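Long-range contacts in mercuric reductase (Metallosphaera sedula, PDB 4YWO), which probably reduces mercuric ion to elemental mercury with NADPH, by way of a bound FAD and a redox-active disulfide: residues A178-R183 and D259-A264; A201-S206 and A231-V236; L185-A190 and Q343-Q348. All coordinates share one frame; numbering follows the deposited sequence.

Contact 1. Residues A178-R183 and D259-A264; sequences AVIGGR and DEILLA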
loop_
_atom_site.group_PDB
_atom_site.type_symbol
_atom_site.label_atom_id
_atom_site.label_comp_id
_atom_site.label_asym_id
_atom_site.label_seq_id
_atom_site.Cartn_x
_atom_site.Cartn_y
_atom_site.Cartn_z
ATOM N N ALA A 178 3.814 22.210 -24.226
ATOM C CA ALA A 178 2.616 21.632 -24.810
ATOM C C ALA A 178 2.788 20.140 -24.938
ATOM O O ALA A 178 3.679 19.636 -25.596
ATOM C CB ALA A 178 2.253 22.271 -26.148
ATOM N N VAL A 179 1.891 19.397 -24.247
ATOM C CA VAL A 179 1.905 17.903 -24.240
ATOM C C VAL A 179 0.862 17.374 -25.192
ATOM O O VAL A 179 -0.308 17.718 -25.042
ATOM C CB VAL A 179 1.640 17.345 -22.785
ATOM C CG1 VAL A 179 1.580 15.840 -22.840
ATOM C CG2 VAL A 179 2.647 17.898 -21.843
ATOM N N ILE A 180 1.275 16.640 -26.200
ATOM C CA ILE A 180 0.362 16.068 -27.159
ATOM C C ILE A 180 0.056 14.657 -26.743
ATOM O O ILE A 180 0.916 13.780 -26.849
ATOM C CB ILE A 180 0.896 16.129 -28.607
ATOM C CG1 ILE A 180 1.143 17.580 -28.990
ATOM C CG2 ILE A 180 -0.133 15.581 -29.575
ATOM C CD1 ILE A 180 1.708 17.714 -30.430
ATOM N N GLY A 181 -1.198 14.443 -26.286
ATOM C CA GLY A 181 -1.618 13.162 -25.777
ATOM C C GLY A 181 -2.295 13.263 -24.441
ATOM O O GLY A 181 -2.229 14.257 -23.779
ATOM N N GLY A 182 -2.976 12.219 -24.016
ATOM C CA GLY A 182 -3.796 12.292 -22.810
ATOM C C GLY A 182 -3.981 10.953 -22.077
ATOM O O GLY A 182 -4.986 10.784 -21.380
ATOM N N ARG A 183 -2.989 10.068 -22.145
ATOM C CA ARG A 183 -3.019 8.849 -21.359
ATOM C C ARG A 183 -1.971 8.945 -20.233
ATOM O O ARG A 183 -1.527 10.043 -19.868
ATOM C CB ARG A 183 -2.849 7.612 -22.273
ATOM C CG ARG A 183 -3.950 7.514 -23.331
ATOM C CD ARG A 183 -3.986 6.177 -24.069
ATOM N NE ARG A 183 -4.784 6.289 -25.310
ATOM C CZ ARG A 183 -5.993 5.750 -25.537
ATOM N NH1 ARG A 183 -6.618 5.003 -24.644
ATOM N NH2 ARG A 183 -6.581 5.965 -26.707
ATOM N N ASP A 259 7.306 26.867 -25.198
ATOM C CA ASP A 259 8.725 26.713 -25.416
ATOM C C ASP A 259 9.119 25.379 -26.039
ATOM O O ASP A 259 10.088 25.280 -26.778
ATOM C CB ASP A 259 9.564 26.869 -24.130
ATOM C CG ASP A 259 9.547 28.238 -23.572
ATOM O OD1 ASP A 259 9.222 29.163 -24.377
ATOM O OD2 ASP A 259 9.800 28.413 -22.327
ATOM N N GLU A 260 8.366 24.294 -25.674
ATOM C CA GLU A 260 8.697 23.026 -26.119
ATOM C C GLU A 260 7.385 22.225 -26.275
ATOM O O GLU A 260 6.367 22.594 -25.705
ATOM C CB GLU A 260 9.620 22.387 -25.080
ATOM C CG GLU A 260 10.327 21.111 -25.525
ATOM C CD GLU A 260 10.931 21.266 -26.922
ATOM O OE1 GLU A 260 12.079 21.769 -27.012
ATOM O OE2 GLU A 260 10.261 20.902 -27.922
ATOM N N ILE A 261 7.475 21.181 -27.077
ATOM C CA ILE A 261 6.438 20.211 -27.349
ATOM C C ILE A 261 6.911 18.826 -26.871
ATOM O O ILE A 261 8.029 18.412 -27.133
ATOM C CB ILE A 261 6.065 20.157 -28.825
ATOM C CG1 ILE A 261 5.411 21.478 -29.247
ATOM C CG2 ILE A 261 5.098 19.052 -29.097
ATOM C CD1 ILE A 261 5.483 21.538 -30.810
ATOM N N LEU A 262 6.037 18.135 -26.117
ATOM C CA LEU A 262 6.336 16.777 -25.631
ATOM C C LEU A 262 5.305 15.845 -26.269
ATOM O O LEU A 262 4.077 16.047 -26.100
ATOM C CB LEU A 262 6.270 16.633 -24.064
ATOM C CG LEU A 262 6.303 15.176 -23.619
ATOM C CD1 LEU A 262 7.613 14.484 -23.890
ATOM C CD2 LEU A 262 5.970 15.289 -22.140
ATOM N N LEU A 263 5.754 14.895 -27.057
ATOM C CA LEU A 263 4.906 13.824 -27.587
ATOM C C LEU A 263 4.665 12.746 -26.502
ATOM O O LEU A 263 5.639 12.207 -25.960
ATOM C CB LEU A 263 5.528 13.135 -28.748
ATOM C CG LEU A 263 5.753 14.031 -29.923
ATOM C CD1 LEU A 263 6.377 13.162 -31.048
ATOM C CD2 LEU A 263 4.497 14.757 -30.344
ATOM N N ALA A 264 3.396 12.500 -26.214
ATOM C CA ALA A 264 2.946 11.450 -25.297
ATOM C C ALA A 264 1.740 10.750 -25.899
ATOM O O ALA A 264 0.705 10.583 -25.288
ATOM C CB ALA A 264 2.636 12.079 -23.976
HETATM O O HOH W 1 -0.086 9.703 -22.809
#
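Ile180 and Ile261 both hold CG1 anti to the carbonyl carbon (chi1 -59° and -66°), and the extended end of Ile180 then brings its CD1 within 3.9 Å of Ile261 CG2. The strands that carry them, 178-180 and 260-263, are parallel neighbours in the four-stranded Rossmann-type sheet that, as in relatives, probably belongs to the NADPH-binding domain; 260-263 is an outermost strand of it within the chain. On the same face Leu263 lies side by side with Ile180, Leu263 CD2 to Ile180 CD1 4.1 Å, and Ile261 goes on to pack against Val249. The other face carries Val179 and Leu262, whose methyl groups meet under helix 184-194, while Val179 CG1 touches Ala264 CB at 4.1 Å. Between the faces four main-chain bonds alternate: Ala178 N to Glu260 O, Leu262 N to Ala178 O, Ile180 N to Leu262 O (2.9 Å) and Ala264 N to Ile180 O. Beside Ile261 the Glu260 carboxylate folds back: OE2 of Glu260 accepts from Ile261 N at 2.9 Å, met on the anti side and well out of the carboxylate plane, and salt bridges to Lys247 and Arg172 hold the same carboxylate. At the other end Gly181, with phi 130°, turns the chain toward helix 184-194, and its CA-H points at Ala264 O from 3.5 Å. One water finishes the join, accepting from Arg183 N at the helix N-cap (3.0 Å) and donating to Ala264 O (2.7 Å).

Contact 2. Residues A201-S206 and A231-V236; sequences AILQRS and AVVTGV
Leu203 and Val233 lie side by side and point the same way, Leu203 CD2 resting 3.9 Å from Val233 CB. Val236 joins this face from the turn that follows Thr234: chi1 of 56° sets its CG1 between backbone N and carbonyl carbon, where it presses on Gln204 O at 3.4 Å and also meets Leu203 CB. Strand 247-251 covers this side. The opposite face carries Ile202 and Val232, both packed on Met225 of helix 215-227, which links the two parallel strands as a beta-alpha-beta unit. Further along, Gln204 and Thr234 cross, with Gln204 CG 4.1 Å from Thr234 CG2; the bend at chi2 (64°) turns the Gln204 amide away from Thr234, and its NE2 bonds to Val208 O. Regular strand pairing runs from Ile202 N to Ala231 O, through Val233 N to Ile202 O, to Gln204 N and Val233 O. After it the chain of 231-236 turns at Gly235, whose N donates to Ser206 O at 3.0 Å from above the carbonyl plane, while Val236 N reaches Gln204 O at 3.1 Å. Every hydrogen bond between the segments joins main-chain atoms, so the register is fixed without depending on a polar side chain.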
loop_
_atom_site.group_PDB
_atom_site.type_symbol
_atom_site.label_atom_id
_atom_site.label_comp_id
_atom_site.label_asym_id
_atom_site.label_seq_id
_atom_site.Cartn_x
_atom_site.Cartn_y
_atom_site.Cartn_z
ATOM N N ALA A 201 0.241 22.701 -20.939
ATOM C CA ALA A 201 -1.029 22.355 -21.555
ATOM C C ALA A 201 -1.051 20.971 -22.120
ATOM O O ALA A 201 -0.109 20.565 -22.816
ATOM C CB ALA A 201 -1.392 23.297 -22.677
ATOM N N ILE A 202 -2.124 20.229 -21.854
ATOM C CA ILE A 202 -2.336 18.907 -22.446
ATOM C C ILE A 202 -3.328 19.054 -23.575
ATOM O O ILE A 202 -4.400 19.617 -23.361
ATOM C CB ILE A 202 -2.935 17.920 -21.408
ATOM C CG1 ILE A 202 -1.842 17.524 -20.405
ATOM C CG2 ILE A 202 -3.513 16.692 -22.097
ATOM C CD1 ILE A 202 -2.413 16.775 -19.199
ATOM N N LEU A 203 -2.991 18.554 -24.748
ATOM C CA LEU A 203 -3.861 18.569 -25.924
ATOM C C LEU A 203 -4.240 17.139 -26.291
ATOM O O LEU A 203 -3.418 16.336 -26.795
ATOM C CB LEU A 203 -3.089 19.205 -27.083
ATOM C CG LEU A 203 -2.526 20.581 -26.805
ATOM C CD1 LEU A 203 -1.618 21.083 -28.002
ATOM C CD2 LEU A 203 -3.511 21.605 -26.362
ATOM N N GLN A 204 -5.500 16.827 -26.030
ATOM C CA GLN A 204 -6.011 15.467 -26.103
ATOM C C GLN A 204 -7.099 15.404 -27.183
ATOM O O GLN A 204 -8.048 16.179 -27.070
ATOM C CB GLN A 204 -6.592 15.118 -24.742
ATOM C CG GLN A 204 -7.416 13.837 -24.658
ATOM C CD GLN A 204 -6.703 12.559 -24.920
ATOM O OE1 GLN A 204 -5.699 12.494 -25.670
ATOM N NE2 GLN A 204 -7.250 11.453 -24.390
ATOM N N ARG A 205 -7.003 14.440 -28.078
ATOM C CA ARG A 205 -8.016 14.321 -29.161
ATOM C C ARG A 205 -9.338 13.805 -28.658
ATOM O O ARG A 205 -10.397 14.350 -28.974
ATOM C CB ARG A 205 -7.489 13.474 -30.280
ATOM C CG ARG A 205 -8.382 13.325 -31.524
ATOM C CD ARG A 205 -7.680 12.221 -32.342
ATOM N NE ARG A 205 -8.019 12.151 -33.759
ATOM C CZ ARG A 205 -7.588 12.998 -34.702
ATOM N NH1 ARG A 205 -6.802 14.044 -34.410
ATOM N NH2 ARG A 205 -7.965 12.806 -35.964
ATOM N N SER A 206 -9.324 12.684 -27.932
ATOM C CA SER A 206 -10.567 12.134 -27.384
ATOM C C SER A 206 -11.185 13.196 -26.471
ATOM O O SER A 206 -10.460 14.103 -26.076
ATOM C CB SER A 206 -10.241 10.832 -26.647
ATOM O OG SER A 206 -9.573 9.943 -27.545
ATOM N N ALA A 231 -3.475 23.145 -17.988
ATOM C CA ALA A 231 -4.595 23.485 -18.900
ATOM C C ALA A 231 -4.874 22.180 -19.664
ATOM O O ALA A 231 -4.003 21.631 -20.340
ATOM C CB ALA A 231 -4.163 24.553 -19.917
ATOM N N VAL A 232 -6.077 21.655 -19.482
ATOM C CA VAL A 232 -6.466 20.432 -20.109
ATOM C C VAL A 232 -7.367 20.791 -21.235
ATOM O O VAL A 232 -8.457 21.354 -20.965
ATOM C CB VAL A 232 -7.161 19.527 -19.084
ATOM C CG1 VAL A 232 -7.651 18.299 -19.835
ATOM C CG2 VAL A 232 -6.167 19.112 -17.999
ATOM N N VAL A 233 -6.951 20.517 -22.445
ATOM C CA VAL A 233 -7.794 20.744 -23.654
ATOM C C VAL A 233 -8.168 19.432 -24.305
ATOM O O VAL A 233 -7.317 18.693 -24.792
ATOM C CB VAL A 233 -7.034 21.620 -24.663
ATOM C CG1 VAL A 233 -7.966 21.887 -25.864
ATOM C CG2 VAL A 233 -6.576 22.889 -23.999
ATOM N N THR A 234 -9.458 19.045 -24.241
ATOM C CA THR A 234 -9.873 17.814 -24.815
ATOM C C THR A 234 -10.683 18.052 -26.172
ATOM O O THR A 234 -11.075 19.169 -26.395
ATOM C CB THR A 234 -10.789 17.024 -23.873
ATOM O OG1 THR A 234 -11.758 17.904 -23.287
ATOM C CG2 THR A 234 -9.941 16.444 -22.741
ATOM N N GLY A 235 -10.948 16.982 -26.881
ATOM C CA GLY A 235 -11.629 17.091 -28.192
ATOM C C GLY A 235 -10.887 17.930 -29.202
ATOM O O GLY A 235 -11.517 18.572 -30.065
ATOM N N VAL A 236 -9.573 17.971 -29.118
ATOM C CA VAL A 236 -8.770 18.795 -30.036
ATOM C C VAL A 236 -7.970 18.008 -31.063
ATOM O O VAL A 236 -7.330 16.961 -30.802
ATOM C CB VAL A 236 -7.927 19.821 -29.282
ATOM C CG1 VAL A 236 -7.019 19.158 -28.248
ATOM C CG2 VAL A 236 -7.068 20.628 -30.238
#

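Contact 3. Residues L185-A190 and Q343-Q348; sequences LALEFA and QVIFTQ. With FAD (flavin-adenine dinucleotide), chain B.
Helix 185-190 runs at 32° to strand 343-345, and the backbones come nearest where Glu188 CA lies 5.5 Å from Thr347 CA, just past the strand. Glu188 carries the contact. With CG anti to its carbonyl carbon (chi1 -71°) and the chain extended beyond, its carboxylate reaches the turn after the strand, where OE2 accepts an almost straight hydrogen bond from Phe346 N at 2.9 Å, on the anti side and somewhat out of the carboxylate plane. The same OE2 sits at the edge of the Phe346 ring, the carboxylate and ring planes 57° apart. The other oxygen, OE1, forms a salt bridge with Lys62, itself an FAD-binding residue, so this buried carboxylate is held through both of its oxygens. Here the FAD-binding and probably NADP-binding part of a pyridine nucleotide-disulfide oxidoreductase meets the dimerisation domain, to which 343-348 belongs, and Met436 and Lys380 of the second subunit pack on Val344 and Phe346. Val344 CG1 covers one face of the Phe346 ring, 3.6 Å above its centre, and Phe346 CE2 approaches the flavin O4 at 3.7 Å. From the helix, Leu185 comes over one face of the dimethylbenzene ring of the flavin, CD2 above its C6-C7 side, 3.8 Å from C6, and CD1 beyond the ring outline near C8 and C8M. Phe189 meets the flavin methyl C7M with the edge of its ring, CE2 at 4.0 Å. Away from the cofactor, Leu187 and Ile345 touch through their CD1 atoms at 4.1 Å. Thr347 turns CG2 to the helix, 3.7 Å from Leu187 O, and its OG1 bonds instead to Pro349 O.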
loop_
_atom_site.group_PDB
_atom_site.type_symbol
_atom_site.label_atom_id
_atom_site.label_comp_id
_atom_site.label_asym_id
_atom_site.label_seq_id
_atom_site.Cartn_x
_atom_site.Cartn_y
_atom_site.Cartn_z
ATOM N N LEU A 185 1.303 8.575 -19.650
ATOM C CA LEU A 185 2.594 9.305 -19.702
ATOM C C LEU A 185 2.333 10.755 -19.813
ATOM O O LEU A 185 3.028 11.581 -19.185
ATOM C CB LEU A 185 3.481 8.887 -20.846
ATOM C CG LEU A 185 4.008 7.436 -20.644
ATOM C CD1 LEU A 185 5.151 7.182 -21.670
ATOM C CD2 LEU A 185 4.478 6.997 -19.241
ATOM N N ALA A 186 1.303 11.195 -20.563
ATOM C CA ALA A 186 0.973 12.614 -20.522
ATOM C C ALA A 186 0.648 13.159 -19.154
ATOM O O ALA A 186 1.057 14.277 -18.792
ATOM C CB ALA A 186 -0.198 12.893 -21.456
ATOM N N LEU A 187 -0.153 12.432 -18.417
ATOM C CA LEU A 187 -0.516 12.819 -17.055
ATOM C C LEU A 187 0.729 12.914 -16.152
ATOM O O LEU A 187 0.841 13.892 -15.371
ATOM C CB LEU A 187 -1.611 11.921 -16.441
ATOM C CG LEU A 187 -2.880 11.805 -17.227
ATOM C CD1 LEU A 187 -3.798 10.839 -16.418
ATOM C CD2 LEU A 187 -3.592 13.037 -17.521
ATOM N N GLU A 188 1.533 11.911 -16.169
ATOM C CA GLU A 188 2.727 11.930 -15.345
ATOM C C GLU A 188 3.685 13.089 -15.666
ATOM O O GLU A 188 4.099 13.799 -14.835
ATOM C CB GLU A 188 3.453 10.604 -15.416
ATOM C CG GLU A 188 2.711 9.442 -14.691
ATOM C CD GLU A 188 3.468 8.117 -14.706
ATOM O OE1 GLU A 188 4.584 8.078 -15.330
ATOM O OE2 GLU A 188 2.958 7.062 -14.125
ATOM N N PHE A 189 3.996 13.261 -16.966
ATOM C CA PHE A 189 4.901 14.382 -17.308
ATOM C C PHE A 189 4.267 15.703 -17.091
ATOM O O PHE A 189 4.949 16.686 -16.744
ATOM C CB PHE A 189 5.417 14.228 -18.795
ATOM C CG PHE A 189 6.483 13.190 -18.941
ATOM C CD1 PHE A 189 7.778 13.506 -18.561
ATOM C CD2 PHE A 189 6.266 11.974 -19.565
ATOM C CE1 PHE A 189 8.779 12.604 -18.588
ATOM C CE2 PHE A 189 7.350 11.055 -19.682
ATOM C CZ PHE A 189 8.591 11.382 -19.111
ATOM N N ALA A 190 2.961 15.871 -17.361
ATOM C CA ALA A 190 2.317 17.135 -17.077
ATOM C C ALA A 190 2.369 17.488 -15.607
ATOM O O ALA A 190 2.677 18.652 -15.251
ATOM C CB ALA A 190 0.900 17.190 -17.566
ATOM N N GLN A 343 -2.208 -1.871 -13.557
ATOM C CA GLN A 343 -1.594 -0.689 -14.106
ATOM C C GLN A 343 -1.824 0.516 -13.201
ATOM O O GLN A 343 -2.959 0.803 -12.797
ATOM C CB GLN A 343 -2.136 -0.331 -15.508
ATOM C CG GLN A 343 -1.497 0.956 -16.041
ATOM C CD GLN A 343 -2.191 1.502 -17.283
ATOM O OE1 GLN A 343 -3.068 0.860 -17.889
ATOM N NE2 GLN A 343 -1.702 2.625 -17.726
ATOM N N VAL A 344 -0.794 1.331 -13.060
ATOM C CA VAL A 344 -0.829 2.479 -12.178
ATOM C C VAL A 344 -0.260 3.658 -12.924
ATOM O O VAL A 344 0.730 3.574 -13.718
ATOM C CB VAL A 344 0.036 2.281 -10.866
ATOM C CG1 VAL A 344 0.172 3.529 -10.017
ATOM C CG2 VAL A 344 -0.519 1.132 -10.036
ATOM N N ILE A 345 -0.923 4.755 -12.726
ATOM C CA ILE A 345 -0.446 6.123 -13.098
ATOM C C ILE A 345 0.048 6.757 -11.860
ATOM O O ILE A 345 -0.703 6.989 -10.881
ATOM C CB ILE A 345 -1.584 6.897 -13.796
ATOM C CG1 ILE A 345 -2.068 6.214 -15.014
ATOM C CG2 ILE A 345 -1.067 8.305 -14.162
ATOM C CD1 ILE A 345 -3.285 6.816 -15.685
ATOM N N PHE A 346 1.322 7.106 -11.782
ATOM C CA PHE A 346 1.997 7.519 -10.557
ATOM C C PHE A 346 1.981 9.056 -10.358
ATOM O O PHE A 346 2.869 9.595 -9.730
ATOM C CB PHE A 346 3.417 7.001 -10.537
ATOM C CG PHE A 346 3.553 5.519 -10.313
ATOM C CD1 PHE A 346 3.572 5.009 -8.982
ATOM C CD2 PHE A 346 3.708 4.608 -11.325
ATOM C CE1 PHE A 346 3.662 3.639 -8.744
ATOM C CE2 PHE A 346 3.853 3.251 -11.040
ATOM C CZ PHE A 346 3.875 2.805 -9.740
ATOM N N THR A 347 0.944 9.749 -10.869
ATOM C CA THR A 347 0.632 11.010 -10.347
ATOM C C THR A 347 0.367 10.923 -8.818
ATOM O O THR A 347 0.197 9.877 -8.298
ATOM C CB THR A 347 -0.613 11.577 -11.019
ATOM O OG1 THR A 347 -1.695 10.615 -11.023
ATOM C CG2 THR A 347 -0.339 11.929 -12.518
ATOM N N GLN A 348 0.268 12.084 -8.219
ATOM C CA GLN A 348 -0.222 12.206 -6.834
ATOM C C GLN A 348 -1.535 12.936 -6.947
ATOM O O GLN A 348 -1.617 14.116 -7.391
ATOM C CB GLN A 348 0.707 13.056 -6.034
ATOM C CG GLN A 348 0.172 13.223 -4.581
ATOM C CD GLN A 348 1.089 13.951 -3.711
ATOM O OE1 GLN A 348 1.720 14.954 -4.148
ATOM N NE2 GLN A 348 1.213 13.503 -2.423
HETATM P PA FAD B . 12.608 -2.949 -24.054
HETATM O O1A FAD B . 13.141 -2.869 -22.644
HETATM O O2A FAD B . 12.594 -1.715 -24.925
HETATM O O5B FAD B . 13.413 -4.106 -24.832
HETATM C C5B FAD B . 13.990 -3.852 -26.111
HETATM C C4B FAD B . 15.509 -3.889 -25.999
HETATM O O4B FAD B . 16.043 -4.795 -26.968
HETATM C C3B FAD B . 16.115 -2.519 -26.257
HETATM O O3B FAD B . 16.850 -2.083 -25.110
HETATM C C2B FAD B . 17.048 -2.684 -27.440
HETATM O O2B FAD B . 18.387 -2.354 -27.058
HETATM C C1B FAD B . 16.968 -4.147 -27.846
HETATM N N9A FAD B . 16.489 -4.253 -29.246
HETATM C C8A FAD B . 15.383 -3.671 -29.746
HETATM N N7A FAD B . 15.226 -3.965 -31.062
HETATM C C5A FAD B . 16.254 -4.755 -31.424
HETATM C C6A FAD B . 16.698 -5.426 -32.669
HETATM N N6A FAD B . 15.992 -5.306 -33.820
HETATM N N1A FAD B . 17.831 -6.161 -32.618
HETATM C C2A FAD B . 18.541 -6.288 -31.481
HETATM N N3A FAD B . 18.196 -5.708 -30.316
HETATM C C4A FAD B . 17.083 -4.942 -30.224
HETATM N N1 FAD B . 6.045 0.391 -16.876
HETATM C C2 FAD B . 5.688 0.120 -15.595
HETATM O O2 FAD B . 5.302 -1.035 -15.312
HETATM N N3 FAD B . 5.732 1.043 -14.618
HETATM C C4 FAD B . 6.133 2.300 -14.840
HETATM O O4 FAD B . 6.163 3.136 -13.909
HETATM C C4X FAD B . 6.541 2.680 -16.214
HETATM N N5 FAD B . 6.958 3.928 -16.520
HETATM C C5X FAD B . 7.324 4.244 -17.784
HETATM C C6 FAD B . 7.750 5.535 -18.076
HETATM C C7 FAD B . 8.128 5.867 -19.372
HETATM C C7M FAD B . 8.589 7.267 -19.685
HETATM C C8 FAD B . 8.077 4.844 -20.449
HETATM C C8M FAD B . 8.487 5.207 -21.852
HETATM C C9 FAD B . 7.652 3.552 -20.163
HETATM C C9A FAD B . 7.275 3.219 -18.867
HETATM N N10 FAD B . 6.843 1.912 -18.567
HETATM C C10 FAD B . 6.469 1.618 -17.242
HETATM C "C1'" FAD B . 6.783 0.884 -19.608
HETATM C "C2'" FAD B . 7.979 -0.050 -19.470
HETATM O "O2'" FAD B . 9.184 0.722 -19.420
HETATM C "C3'" FAD B . 8.049 -1.025 -20.639
HETATM O "O3'" FAD B . 6.786 -1.683 -20.788
HETATM C "C4'" FAD B . 9.140 -2.065 -20.417
HETATM O "O4'" FAD B . 10.422 -1.430 -20.460
HETATM C "C5'" FAD B . 9.079 -3.157 -21.480
HETATM O "O5'" FAD B . 10.360 -3.770 -21.606
HETATM P P FAD B . 10.717 -4.656 -22.902
HETATM O O1P FAD B . 11.952 -5.470 -22.590
HETATM O O2P FAD B . 9.457 -5.346 -23.365
HETATM O O3P FAD B . 11.112 -3.541 -23.993
#

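In the fold
Strand 176-180 opens contact 1, and the chain passes at once into helix 184-194, the first half of contact 3. Strand 199-203 follows; contact 2 closes a short loop with strand 231-233 after one helix. This loop lies wholly within that of contact 1, which ends when strand 260-263 returns beside 176-180, and within that of contact 3 too. Contact 3 crosses contact 1, closing only at 343-348. Contacts 1 and 2 share a sheet, Val179 pairing with Ala201 and Leu203. Ala186 packs on Val179 and Ala190 on Ile202, so the helix links that sheet to the flavin and the dimerisation domain.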